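Local coordinates for proline dehydrogenase (Deinococcus radiodurans, PDB 4H6Q), which oxidises L-proline to (S)-1-pyrroline-5-carboxylate, using FAD as its cofactor and a quinone as electron acceptor, in the first step of proline breakdown, at residues N31-F36 with R285-Y290; K83-A88 with R121-K126; V146-F151 with A179-L184; Q219-G224 with K241-A246. All blocks are in the same frame, centred on the assembly; numbering follows the deposited sequence. Where two conformers were deposited one is given.

Contact 1 of 4, residues N31-F36 with R285-Y290; sequences NLAERF and RDWYAY. With TFB (tetrahydrofuran-2-carboxylic acid), chain D.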
loop_
_atom_site.group_PDB
_atom_site.type_symbol
_atom_site.label_atom_id
_atom_site.label_comp_id
_atom_site.label_asym_id
_atom_site.label_seq_id
_atom_site.Cartn_x
_atom_site.Cartn_y
_atom_site.Cartn_z
ATOM N N ASN A 31 -17.800 14.867 3.269
ATOM C CA ASN A 31 -18.067 14.718 1.840
ATOM C C ASN A 31 -16.805 14.899 1.011
ATOM O O ASN A 31 -16.607 14.179 0.033
ATOM C CB ASN A 31 -19.141 15.672 1.318
ATOM C CG ASN A 31 -20.502 15.451 1.952
ATOM O OD1 ASN A 31 -20.863 14.340 2.389
ATOM N ND2 ASN A 31 -21.278 16.515 1.990
ATOM N N LEU A 32 -15.960 15.847 1.400
ATOM C CA LEU A 32 -14.674 16.014 0.743
ATOM C C LEU A 32 -13.848 14.722 0.893
ATOM O O LEU A 32 -13.317 14.175 -0.096
ATOM C CB LEU A 32 -13.947 17.223 1.338
ATOM C CG LEU A 32 -12.594 17.591 0.761
ATOM C CD1 LEU A 32 -12.704 17.825 -0.759
ATOM C CD2 LEU A 32 -12.010 18.829 1.448
ATOM N N ALA A 33 -13.755 14.213 2.119
ATOM C CA ALA A 33 -12.959 13.008 2.364
ATOM C C ALA A 33 -13.475 11.760 1.654
ATOM O O ALA A 33 -12.686 10.856 1.333
ATOM C CB ALA A 33 -12.826 12.755 3.844
ATOM N N GLU A 34 -14.775 11.702 1.404
ATOM C CA GLU A 34 -15.391 10.543 0.761
ATOM C C GLU A 34 -14.921 10.337 -0.669
ATOM O O GLU A 34 -15.036 9.234 -1.209
ATOM C CB GLU A 34 -16.891 10.664 0.766
ATOM C CG GLU A 34 -17.558 10.138 2.002
ATOM C CD GLU A 34 -19.065 10.202 1.872
ATOM O OE1 GLU A 34 -19.571 11.295 1.527
ATOM O OE2 GLU A 34 -19.734 9.165 2.075
ATOM N N ARG A 35 -14.323 11.348 -1.277
ATOM C CA ARG A 35 -13.647 11.072 -2.535
ATOM C C ARG A 35 -12.538 10.030 -2.399
ATOM O O ARG A 35 -12.330 9.182 -3.307
ATOM C CB ARG A 35 -13.063 12.359 -3.108
ATOM C CG ARG A 35 -12.184 12.048 -4.298
ATOM C CD ARG A 35 -11.770 13.306 -4.980
ATOM N NE ARG A 35 -10.776 13.022 -6.008
ATOM C CZ ARG A 35 -10.001 13.943 -6.575
ATOM N NH1 ARG A 35 -10.105 15.212 -6.191
ATOM N NH2 ARG A 35 -9.118 13.589 -7.516
ATOM N N PHE A 36 -11.828 10.098 -1.266
ATOM C CA PHE A 36 -10.597 9.346 -1.038
ATOM C C PHE A 36 -10.782 8.145 -0.104
ATOM O O PHE A 36 -9.885 7.298 -0.018
ATOM C CB PHE A 36 -9.552 10.274 -0.422
ATOM C CG PHE A 36 -9.226 11.437 -1.277
ATOM C CD1 PHE A 36 -8.383 11.305 -2.387
ATOM C CD2 PHE A 36 -9.681 12.705 -0.920
ATOM C CE1 PHE A 36 -8.061 12.426 -3.174
ATOM C CE2 PHE A 36 -9.345 13.812 -1.696
ATOM C CZ PHE A 36 -8.531 13.663 -2.827
ATOM N N ARG A 285 -12.792 4.974 10.765
ATOM C CA ARG A 285 -13.103 6.234 11.463
ATOM C C ARG A 285 -11.916 7.178 11.618
ATOM O O ARG A 285 -12.089 8.387 11.785
ATOM C CB ARG A 285 -13.718 5.944 12.839
ATOM C CG ARG A 285 -15.081 5.310 12.721
ATOM N N ASP A 286 -10.703 6.649 11.582
ATOM C CA ASP A 286 -9.506 7.466 11.831
ATOM C C ASP A 286 -8.868 7.880 10.488
ATOM O O ASP A 286 -7.755 7.479 10.158
ATOM C CB ASP A 286 -8.501 6.685 12.665
ATOM C CG ASP A 286 -7.493 7.562 13.334
ATOM O OD1 ASP A 286 -7.501 8.811 13.105
ATOM O OD2 ASP A 286 -6.691 6.970 14.104
ATOM N N TRP A 287 -9.578 8.710 9.737
ATOM C CA TRP A 287 -9.194 9.003 8.376
ATOM C C TRP A 287 -8.427 10.297 8.201
ATOM O O TRP A 287 -7.999 10.609 7.098
ATOM C CB TRP A 287 -10.434 9.016 7.452
ATOM C CG TRP A 287 -11.671 9.736 7.991
ATOM C CD1 TRP A 287 -12.725 9.164 8.638
ATOM C CD2 TRP A 287 -11.993 11.135 7.884
ATOM N NE1 TRP A 287 -13.664 10.104 8.970
ATOM C CE2 TRP A 287 -13.254 11.323 8.506
ATOM C CE3 TRP A 287 -11.327 12.256 7.344
ATOM C CZ2 TRP A 287 -13.872 12.596 8.593
ATOM C CZ3 TRP A 287 -11.953 13.499 7.416
ATOM C CH2 TRP A 287 -13.199 13.659 8.035
ATOM N N TYR A 288 -8.229 11.054 9.277
ATOM C CA TYR A 288 -7.656 12.412 9.174
ATOM C C TYR A 288 -6.239 12.458 8.628
ATOM O O TYR A 288 -5.917 13.334 7.806
ATOM C CB TYR A 288 -7.746 13.152 10.519
ATOM C CG TYR A 288 -9.183 13.222 10.974
ATOM C CD1 TYR A 288 -10.051 14.173 10.432
ATOM C CD2 TYR A 288 -9.700 12.283 11.851
ATOM C CE1 TYR A 288 -11.352 14.248 10.808
ATOM C CE2 TYR A 288 -11.023 12.325 12.221
ATOM C CZ TYR A 288 -11.849 13.320 11.703
ATOM O OH TYR A 288 -13.166 13.367 12.081
ATOM N N ALA A 289 -5.385 11.522 9.038
ATOM C CA ALA A 289 -3.983 11.583 8.614
ATOM C C ALA A 289 -3.852 11.307 7.101
ATOM O O ALA A 289 -3.255 12.077 6.331
ATOM C CB ALA A 289 -3.105 10.596 9.408
ATOM N N TYR A 290 -4.420 10.190 6.654
ATOM C CA TYR A 290 -4.389 9.814 5.245
ATOM C C TYR A 290 -5.043 10.918 4.398
ATOM O O TYR A 290 -4.499 11.351 3.347
ATOM C CB TYR A 290 -5.099 8.466 5.060
ATOM C CG TYR A 290 -5.256 7.991 3.643
ATOM C CD1 TYR A 290 -4.424 6.971 3.149
ATOM C CD2 TYR A 290 -6.256 8.485 2.807
ATOM C CE1 TYR A 290 -4.548 6.503 1.862
ATOM C CE2 TYR A 290 -6.401 7.965 1.489
ATOM C CZ TYR A 290 -5.523 7.006 1.044
ATOM O OH TYR A 290 -5.614 6.471 -0.239
HETATM O OA TFB D . 0.619 5.004 2.055
HETATM C CA TFB D . 0.181 6.263 1.559
HETATM C C TFB D . -0.498 7.061 2.652
HETATM O OB TFB D . -0.707 8.289 2.466
HETATM C CB TFB D . -0.777 5.988 0.479
HETATM C CG TFB D . -1.259 4.644 0.779
HETATM C CD TFB D . -0.242 3.961 1.608
HETATM O OXT TFB D . -0.864 6.525 3.762
HETATM O O HOH W 1 -7.652 7.521 -1.601
#
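A33 of helix 23-33 and F36, three residues on, meet W287, just before helix 288-296, and Y290 in its first turn; that helix follows the last strand of the beta8-alpha8 barrel. The methyl of A33 sits over the six-membered ring of W287, a CH-pi contact: CB lies 4.1 Å from the ring centroid and 28° off its normal. W287 holds CG between its backbone N and carbonyl carbon (chi1 44°), and its indole NE1 is hydrogen-bonded to E40. The Y290 ring runs toward the ligand instead, with CG anti to the backbone N (chi1 175°). One flank of this ring turns to F36, CE2 lying 4.3 Å from F36 CB; the other borders tetrahydrofuran-2-carboxylic acid, with CE1 3.9 Å from ligand CG. A water accepts from Y290 OH at 2.7 Å and donates to F36 O, also at 2.7 Å. R294, which hydrogen-bonds the ligand, makes a cation-pi contact with the same ring. With an alanine instead of Y290, the ligand would probably lose this side wall, R294 its aromatic partner and the water its phenol donor. Closest to the ligand is Y290 CD1, 3.6 Å from OXT and oblique to the ring.

Contact 2 of 4, residues K83-A88 with R121-K126; sequences KLIEAA and RRIIAK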
loop_
_atom_site.group_PDB
_atom_site.type_symbol
_atom_site.label_atom_id
_atom_site.label_comp_id
_atom_site.label_asym_id
_atom_site.label_seq_id
_atom_site.Cartn_x
_atom_site.Cartn_y
_atom_site.Cartn_z
ATOM N N LYS A 83 -10.522 -8.976 11.478
ATOM C CA LYS A 83 -11.970 -8.959 11.210
ATOM C C LYS A 83 -12.223 -8.570 9.756
ATOM O O LYS A 83 -13.113 -9.119 9.080
ATOM C CB LYS A 83 -12.693 -7.966 12.134
ATOM C CG LYS A 83 -12.767 -8.430 13.560
ATOM C CD LYS A 83 -13.486 -7.384 14.411
ATOM C CE LYS A 83 -13.389 -7.710 15.909
ATOM N NZ LYS A 83 -12.274 -8.694 16.179
ATOM N N LEU A 84 -11.452 -7.636 9.229
ATOM C CA LEU A 84 -11.570 -7.248 7.822
ATOM C C LEU A 84 -11.266 -8.416 6.902
ATOM O O LEU A 84 -11.980 -8.661 5.928
ATOM C CB LEU A 84 -10.597 -6.098 7.574
ATOM C CG LEU A 84 -10.366 -5.732 6.111
ATOM C CD1 LEU A 84 -11.624 -5.141 5.484
ATOM C CD2 LEU A 84 -9.149 -4.793 6.010
ATOM N N ILE A 85 -10.164 -9.115 7.160
ATOM C CA ILE A 85 -9.790 -10.267 6.323
ATOM C C ILE A 85 -10.887 -11.335 6.359
ATOM O O ILE A 85 -11.236 -11.927 5.317
ATOM C CB ILE A 85 -8.428 -10.848 6.801
ATOM C CG1 ILE A 85 -7.304 -9.859 6.501
ATOM C CG2 ILE A 85 -8.151 -12.208 6.206
ATOM C CD1 ILE A 85 -6.017 -10.151 7.307
ATOM N N GLU A 86 -11.440 -11.627 7.537
ATOM C CA GLU A 86 -12.557 -12.586 7.625
ATOM C C GLU A 86 -13.746 -12.138 6.803
ATOM O O GLU A 86 -14.363 -12.941 6.085
ATOM C CB GLU A 86 -12.991 -12.815 9.089
ATOM C CG GLU A 86 -11.922 -13.448 9.992
ATOM C CD GLU A 86 -11.721 -14.919 9.819
ATOM O OE1 GLU A 86 -12.228 -15.509 8.830
ATOM O OE2 GLU A 86 -11.054 -15.510 10.702
ATOM N N ALA A 87 -14.091 -10.857 6.877
ATOM C CA ALA A 87 -15.247 -10.344 6.158
ATOM C C ALA A 87 -15.020 -10.361 4.653
ATOM O O ALA A 87 -15.942 -10.697 3.881
ATOM C CB ALA A 87 -15.600 -8.909 6.655
ATOM N N ALA A 88 -13.818 -9.988 4.212
ATOM C CA ALA A 88 -13.505 -10.073 2.775
ATOM C C ALA A 88 -13.643 -11.493 2.249
ATOM O O ALA A 88 -14.356 -11.746 1.270
ATOM C CB ALA A 88 -12.088 -9.542 2.511
ATOM N N ARG A 121 2.561 -11.223 12.094
ATOM C CA ARG A 121 2.479 -12.672 11.915
ATOM C C ARG A 121 1.038 -13.161 11.944
ATOM O O ARG A 121 0.631 -14.003 11.122
ATOM C CB ARG A 121 3.277 -13.395 13.005
ATOM C CG ARG A 121 4.778 -13.376 12.773
ATOM C CD ARG A 121 5.487 -13.937 13.985
ATOM N NE ARG A 121 6.906 -14.083 13.698
ATOM C CZ ARG A 121 7.871 -13.933 14.591
ATOM N NH1 ARG A 121 7.567 -13.598 15.829
ATOM N NH2 ARG A 121 9.138 -14.081 14.230
ATOM N N ARG A 122 0.230 -12.664 12.876
ATOM C CA ARG A 122 -1.171 -13.095 13.001
ATOM C C ARG A 122 -1.983 -12.653 11.787
ATOM O O ARG A 122 -2.827 -13.418 11.271
ATOM C CB ARG A 122 -1.810 -12.519 14.277
ATOM C CG ARG A 122 -1.076 -12.891 15.548
ATOM C CD ARG A 122 -1.862 -12.456 16.769
ATOM N NE ARG A 122 -2.186 -11.038 16.878
ATOM C CZ ARG A 122 -3.440 -10.549 16.856
ATOM N NH1 ARG A 122 -4.491 -11.331 16.669
ATOM N NH2 ARG A 122 -3.643 -9.291 17.055
ATOM N N ILE A 123 -1.761 -11.417 11.343
ATOM C CA ILE A 123 -2.450 -10.900 10.173
ATOM C C ILE A 123 -2.090 -11.703 8.908
ATOM O O ILE A 123 -2.982 -12.111 8.128
ATOM C CB ILE A 123 -2.136 -9.401 10.003
ATOM C CG1 ILE A 123 -2.756 -8.596 11.184
ATOM C CG2 ILE A 123 -2.563 -8.864 8.625
ATOM C CD1 ILE A 123 -2.202 -7.157 11.292
ATOM N N ILE A 124 -0.793 -11.923 8.690
ATOM C CA ILE A 124 -0.370 -12.608 7.474
ATOM C C ILE A 124 -0.821 -14.073 7.503
ATOM O O ILE A 124 -1.255 -14.612 6.472
ATOM C CB ILE A 124 1.153 -12.513 7.272
ATOM C CG1 ILE A 124 1.594 -11.054 7.149
ATOM C CG2 ILE A 124 1.583 -13.358 6.023
ATOM C CD1 ILE A 124 3.091 -10.874 7.386
ATOM N N ALA A 125 -0.751 -14.729 8.665
ATOM C CA ALA A 125 -1.208 -16.122 8.767
ATOM C C ALA A 125 -2.680 -16.222 8.355
ATOM O O ALA A 125 -3.064 -17.161 7.656
ATOM C CB ALA A 125 -0.991 -16.632 10.195
ATOM N N LYS A 126 -3.517 -15.282 8.795
ATOM C CA LYS A 126 -4.942 -15.306 8.482
ATOM C C LYS A 126 -5.160 -15.057 6.990
ATOM O O LYS A 126 -5.935 -15.798 6.322
ATOM C CB LYS A 126 -5.735 -14.322 9.367
ATOM C CG LYS A 126 -7.229 -14.363 9.180
ATOM C CD LYS A 126 -7.859 -15.724 9.370
ATOM C CE LYS A 126 -7.804 -16.154 10.809
ATOM N NZ LYS A 126 -8.743 -17.271 10.992
#
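I85 and E86 meet I123 and K126 where two successive outer helices of the beta8-alpha8 barrel, 71-90 and 115-129, run side by side. The segment axes are 10.3 Å apart and only 6° from parallel, as expected of helices that each flank a parallel strand. I85 is the first residue of its segment to reach across. Its CD1 arm crosses the I123 side chain at about a right angle, 3.9 Å from I123 CG2 and 3.7 Å from the backbone atom I123 O, while its CG2 branch rests against the aliphatic stem of the lysine, 3.8 Å from K126 CG. I85 also touches V97 of strand 96-99, which ties this apolar layer to the barrel wall. E86, one residue on, leaves the helix more obliquely and bends at chi2 (-77°) to bring its carboxylate to the lysine. K126 sends CG anti to its backbone N and then folds at chi2 and chi3, which turns its ammonium back toward the acid. The other carboxylate oxygen, E86 OE1, is hydrogen-bonded to Y130, so both oxygens are engaged. The salt bridge itself is 2.9 Å from K126 NZ to E86 OE2, met on the syn side, 31° out of the carboxylate plane.

Contact 3 of 4, residues V146-F151 with A179-L184; sequences VTLEQF and ASLDDL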
loop_
_atom_site.group_PDB
_atom_site.type_symbol
_atom_site.label_atom_id
_atom_site.label_comp_id
_atom_site.label_asym_id
_atom_site.label_seq_id
_atom_site.Cartn_x
_atom_site.Cartn_y
_atom_site.Cartn_z
ATOM N N VAL A 146 14.023 -1.170 10.073
ATOM C CA VAL A 146 13.258 -2.172 10.794
ATOM C C VAL A 146 12.172 -2.805 9.912
ATOM O O VAL A 146 11.952 -4.017 9.964
ATOM C CB VAL A 146 12.633 -1.633 12.137
ATOM C CG1 VAL A 146 11.637 -0.477 11.938
ATOM C CG2 VAL A 146 11.950 -2.751 12.890
ATOM N N THR A 147 11.513 -2.018 9.070
ATOM C CA THR A 147 10.503 -2.613 8.178
ATOM C C THR A 147 11.146 -3.604 7.205
ATOM O O THR A 147 10.584 -4.679 6.972
ATOM C CB THR A 147 9.738 -1.531 7.406
ATOM O OG1 THR A 147 9.083 -0.686 8.363
ATOM C CG2 THR A 147 8.694 -2.103 6.450
ATOM N N LEU A 148 12.301 -3.286 6.633
ATOM C CA LEU A 148 12.964 -4.222 5.711
ATOM C C LEU A 148 13.514 -5.481 6.403
ATOM O O LEU A 148 13.474 -6.585 5.825
ATOM C CB LEU A 148 14.062 -3.527 4.883
ATOM C CG LEU A 148 13.529 -2.457 3.918
ATOM C CD1 LEU A 148 14.688 -1.856 3.115
ATOM C CD2 LEU A 148 12.407 -2.936 2.976
ATOM N N GLU A 149 13.993 -5.342 7.639
ATOM C CA GLU A 149 14.391 -6.485 8.447
ATOM C C GLU A 149 13.193 -7.391 8.738
ATOM O O GLU A 149 13.244 -8.628 8.575
ATOM C CB GLU A 149 15.011 -6.031 9.758
ATOM N N GLN A 150 12.087 -6.780 9.170
ATOM C CA GLN A 150 10.887 -7.543 9.493
ATOM C C GLN A 150 10.285 -8.177 8.235
ATOM O O GLN A 150 9.825 -9.339 8.265
ATOM C CB GLN A 150 9.883 -6.683 10.233
ATOM C CG GLN A 150 10.364 -6.253 11.614
ATOM C CD GLN A 150 9.421 -5.321 12.353
ATOM O OE1 GLN A 150 8.695 -4.536 11.760
ATOM N NE2 GLN A 150 9.435 -5.420 13.684
ATOM N N PHE A 151 10.317 -7.447 7.113
ATOM C CA PHE A 151 9.893 -8.025 5.826
ATOM C C PHE A 151 10.676 -9.294 5.488
ATOM O O PHE A 151 10.076 -10.341 5.159
ATOM C CB PHE A 151 10.020 -7.003 4.705
ATOM C CG PHE A 151 9.697 -7.566 3.365
ATOM C CD1 PHE A 151 8.393 -8.012 3.066
ATOM C CD2 PHE A 151 10.674 -7.636 2.383
ATOM C CE1 PHE A 151 8.106 -8.556 1.822
ATOM C CE2 PHE A 151 10.372 -8.179 1.120
ATOM C CZ PHE A 151 9.076 -8.622 0.826
ATOM N N ALA A 179 18.002 -3.922 -4.535
ATOM C CA ALA A 179 18.971 -4.951 -4.888
ATOM C C ALA A 179 19.247 -5.907 -3.736
ATOM O O ALA A 179 19.417 -7.117 -3.975
ATOM C CB ALA A 179 20.294 -4.286 -5.362
ATOM N N SER A 180 19.258 -5.398 -2.495
ATOM C CA SER A 180 19.565 -6.239 -1.337
ATOM C C SER A 180 18.496 -7.289 -1.093
ATOM O O SER A 180 18.743 -8.309 -0.443
ATOM C CB SER A 180 19.748 -5.393 -0.066
ATOM O OG SER A 180 18.461 -5.005 0.470
ATOM N N LEU A 181 17.312 -7.074 -1.657
ATOM C CA LEU A 181 16.169 -7.941 -1.427
ATOM C C LEU A 181 15.988 -9.001 -2.517
ATOM O O LEU A 181 15.083 -9.855 -2.402
ATOM C CB LEU A 181 14.871 -7.115 -1.284
ATOM C CG LEU A 181 14.821 -6.235 -0.019
ATOM C CD1 LEU A 181 13.695 -5.236 -0.169
ATOM C CD2 LEU A 181 14.623 -7.086 1.231
ATOM N N ASP A 182 16.819 -8.969 -3.567
ATOM C CA ASP A 182 16.556 -9.818 -4.739
ATOM C C ASP A 182 16.529 -11.319 -4.453
ATOM O O ASP A 182 15.835 -12.072 -5.151
ATOM C CB ASP A 182 17.539 -9.551 -5.889
ATOM C CG ASP A 182 17.083 -8.436 -6.833
ATOM O OD1 ASP A 182 15.877 -8.185 -6.950
ATOM O OD2 ASP A 182 17.939 -7.827 -7.522
ATOM N N ASP A 183 17.253 -11.767 -3.433
ATOM C CA ASP A 183 17.283 -13.195 -3.106
ATOM C C ASP A 183 15.927 -13.694 -2.623
ATOM O O ASP A 183 15.630 -14.898 -2.696
ATOM C CB ASP A 183 18.354 -13.501 -2.035
ATOM C CG ASP A 183 18.131 -12.685 -0.767
ATOM O OD1 ASP A 183 18.194 -11.429 -0.821
ATOM O OD2 ASP A 183 17.861 -13.287 0.283
ATOM N N LEU A 184 15.085 -12.770 -2.162
ATOM C CA LEU A 184 13.773 -13.137 -1.680
ATOM C C LEU A 184 12.734 -13.210 -2.813
ATOM O O LEU A 184 11.583 -13.601 -2.564
ATOM C CB LEU A 184 13.261 -12.067 -0.660
ATOM C CG LEU A 184 14.133 -11.966 0.599
ATOM C CD1 LEU A 184 13.585 -10.819 1.449
ATOM C CD2 LEU A 184 14.163 -13.228 1.422
#
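L148 and F151, one helical turn apart on helix 144-158, face L181 and L184 in segment 179-184, which continues from helix 174-180, and every direct contact between them is apolar. L148 and L181 cross at about a right angle and touch by their terminal methyls, L148 CD2 lying 4.1 Å from L181 CD1. The aromatic contacts use one flank of the F151 ring, carried there with CG anti to the backbone N (chi1 176°). L181 CD2 approaches the ring edge near its plane, 4.2 Å from F151 CD2, so the two methyls of L181 are shared between L148 and F151. L184 runs past the phenyl in the opposite direction and places CD1 4.2 Å from F151 CE2, obliquely to the ring. No hydrogen bond links the two segments; nearby, the D183 carboxylate makes a salt bridge with R152, the residue after F151. L181 and L184 both point toward the helix, spaced by a 3-10 turn at 182-184 with L184 N bonded to L181 O at 2.9 Å. In this beta8-alpha8 barrel, F151 reaches T165 on strand 163-168 and P186 in a loop, L148 touches the FAD-binding M138, and L184 leans on V155 of helix 144-158.

Contact 4 of 4, residues Q219-G224 with K241-A246; sequences QHLKAG and KRFVLA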
loop_
_atom_site.group_PDB
_atom_site.type_symbol
_atom_site.label_atom_id
_atom_site.label_comp_id
_atom_site.label_asym_id
_atom_site.label_seq_id
_atom_site.Cartn_x
_atom_site.Cartn_y
_atom_site.Cartn_z
ATOM N N GLN A 219 14.373 -2.001 -12.830
ATOM C CA GLN A 219 15.287 -2.989 -12.244
ATOM C C GLN A 219 14.511 -4.155 -11.625
ATOM O O GLN A 219 14.949 -5.306 -11.686
ATOM C CB GLN A 219 16.206 -2.340 -11.186
ATOM C CG GLN A 219 17.305 -1.443 -11.766
ATOM C CD GLN A 219 18.240 -2.212 -12.666
ATOM O OE1 GLN A 219 18.877 -3.189 -12.237
ATOM N NE2 GLN A 219 18.312 -1.802 -13.928
ATOM N N HIS A 220 13.370 -3.855 -11.006
ATOM C CA HIS A 220 12.578 -4.911 -10.400
ATOM C C HIS A 220 12.007 -5.848 -11.487
ATOM O O HIS A 220 12.039 -7.086 -11.336
ATOM C CB HIS A 220 11.440 -4.371 -9.512
ATOM C CG HIS A 220 11.181 -5.242 -8.320
ATOM N ND1 HIS A 220 12.200 -5.600 -7.442
ATOM C CD2 HIS A 220 10.038 -5.791 -7.829
ATOM C CE1 HIS A 220 11.670 -6.325 -6.457
ATOM N NE2 HIS A 220 10.366 -6.440 -6.665
ATOM N N LEU A 221 11.522 -5.253 -12.580
ATOM C CA LEU A 221 11.002 -6.048 -13.690
ATOM C C LEU A 221 12.099 -6.878 -14.352
ATOM O O LEU A 221 11.892 -8.053 -14.718
ATOM C CB LEU A 221 10.350 -5.149 -14.726
ATOM C CG LEU A 221 9.034 -4.497 -14.277
ATOM C CD1 LEU A 221 8.621 -3.464 -15.323
ATOM C CD2 LEU A 221 7.917 -5.561 -14.090
ATOM N N LYS A 222 13.289 -6.304 -14.522
ATOM C CA LYS A 222 14.364 -7.055 -15.175
ATOM C C LYS A 222 14.785 -8.223 -14.287
ATOM O O LYS A 222 15.255 -9.271 -14.802
ATOM C CB LYS A 222 15.583 -6.152 -15.464
ATOM C CG LYS A 222 15.402 -5.208 -16.648
ATOM C CD LYS A 222 16.661 -4.325 -16.807
ATOM C CE LYS A 222 16.378 -3.133 -17.687
ATOM N NZ LYS A 222 17.600 -2.404 -18.091
ATOM N N ALA A 223 14.662 -8.031 -12.966
ATOM C CA ALA A 223 15.019 -9.074 -12.002
ATOM C C ALA A 223 13.970 -10.181 -11.968
ATOM O O ALA A 223 14.167 -11.215 -11.321
ATOM C CB ALA A 223 15.221 -8.461 -10.590
ATOM N N GLY A 224 12.842 -9.962 -12.650
ATOM C CA GLY A 224 11.818 -11.000 -12.695
ATOM C C GLY A 224 10.923 -11.026 -11.465
ATOM O O GLY A 224 10.211 -12.028 -11.208
ATOM N N LYS A 241 4.523 1.214 -19.801
ATOM C CA LYS A 241 3.903 0.445 -20.880
ATOM C C LYS A 241 4.925 0.198 -21.978
ATOM O O LYS A 241 5.031 -0.923 -22.535
ATOM C CB LYS A 241 2.693 1.159 -21.501
ATOM C CG LYS A 241 1.528 1.401 -20.576
ATOM C CD LYS A 241 0.345 1.887 -21.380
ATOM C CE LYS A 241 -0.717 2.381 -20.476
ATOM N NZ LYS A 241 -1.939 2.913 -21.154
ATOM N N ARG A 242 5.686 1.230 -22.321
ATOM C CA ARG A 242 6.698 1.124 -23.350
ATOM C C ARG A 242 7.791 0.120 -22.951
ATOM O O ARG A 242 8.173 -0.745 -23.752
ATOM C CB ARG A 242 7.304 2.517 -23.482
ATOM C CG ARG A 242 8.416 2.664 -24.507
ATOM C CD ARG A 242 9.802 2.191 -24.044
ATOM N NE ARG A 242 10.242 2.841 -22.796
ATOM C CZ ARG A 242 11.341 2.502 -22.132
ATOM N NH1 ARG A 242 12.091 1.509 -22.590
ATOM N NH2 ARG A 242 11.663 3.104 -20.992
ATOM N N PHE A 243 8.279 0.210 -21.718
ATOM C CA PHE A 243 9.340 -0.674 -21.227
ATOM C C PHE A 243 8.889 -2.128 -21.263
ATOM O O PHE A 243 9.628 -3.011 -21.750
ATOM C CB PHE A 243 9.703 -0.269 -19.813
ATOM C CG PHE A 243 10.811 -1.101 -19.206
ATOM C CD1 PHE A 243 12.140 -0.688 -19.294
ATOM C CD2 PHE A 243 10.507 -2.305 -18.547
ATOM C CE1 PHE A 243 13.173 -1.436 -18.738
ATOM C CE2 PHE A 243 11.542 -3.062 -17.961
ATOM C CZ PHE A 243 12.888 -2.618 -18.064
ATOM N N VAL A 244 7.679 -2.380 -20.793
ATOM C CA VAL A 244 7.161 -3.755 -20.779
ATOM C C VAL A 244 7.059 -4.324 -22.190
ATOM O O VAL A 244 7.435 -5.490 -22.436
ATOM C CB VAL A 244 5.788 -3.754 -20.046
ATOM C CG1 VAL A 244 4.943 -4.952 -20.319
ATOM C CG2 VAL A 244 6.034 -3.572 -18.516
ATOM N N LEU A 245 6.605 -3.502 -23.134
ATOM C CA LEU A 245 6.526 -3.947 -24.523
ATOM C C LEU A 245 7.918 -4.259 -25.080
ATOM O O LEU A 245 8.157 -5.346 -25.657
ATOM C CB LEU A 245 5.836 -2.850 -25.347
ATOM C CG LEU A 245 5.732 -3.098 -26.868
ATOM C CD1 LEU A 245 5.012 -4.430 -27.225
ATOM C CD2 LEU A 245 5.041 -1.918 -27.511
ATOM N N ALA A 246 8.873 -3.355 -24.871
ATOM C CA ALA A 246 10.213 -3.543 -25.436
ATOM C C ALA A 246 10.925 -4.756 -24.852
ATOM O O ALA A 246 11.763 -5.362 -25.523
ATOM C CB ALA A 246 11.061 -2.324 -25.186
#
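L221 and K222 pack against F243 and V244 in a mainly apolar helix-helix contact on the outside of the barrel, near the C-terminal ends of helices 206-222 and 234-246. L221, F243 and V244 form the buried part; K222 lies at the exposed margin. The L221 side chain slides past F243 in the opposite direction, with CD1 3.9 Å from F243 CD2, and the same methyl lies 4.1 Å from V244 CG2. K222 is extended beyond CG and crosses the phenyl at about a right angle; its CE comes to 3.5 Å from F243 CZ, at the ring edge and near its plane. F243 projects across the interface because CG is anti to its backbone N (chi1 -179°), and its ring also stacks with those of F218 and H247. Shortening F243 to an alanine is likely to open a gap between the helices, leaving L221 and the K222 methylenes without their ring and F218 and H247 without this stacking partner. Just past K222 the chain turns in a Schellman motif, with G224 at positive phi (82°) and G224 N bonded to L221 O at 3.0 Å. Adjacent outer helices, joined in sequence through an inner strand, here 227-230, are typical of the beta8-alpha8 barrel.

Overall arrangement
The four contacts are spread around one beta8-alpha8 barrel. Contact 1 spans the longest sequence distance, with the other three lying between its segments along the chain, and it alone borders the bound ligand, through Y290; its F36 side chain is about 5 Å from FAD. Contacts 2, 3 and 4 follow in series. Contact 2 remains separate from contact 3, with nearest atoms about 7 Å apart, and its I123 side chain is about 10 Å from that of the substrate-binding K100. Contacts 3 and 4 do touch, D182 OD1 lying 3.7 Å from A223 CB. Contact 4 is farthest from contact 1, centres about 35 Å apart, on opposite sides of the chain's centre.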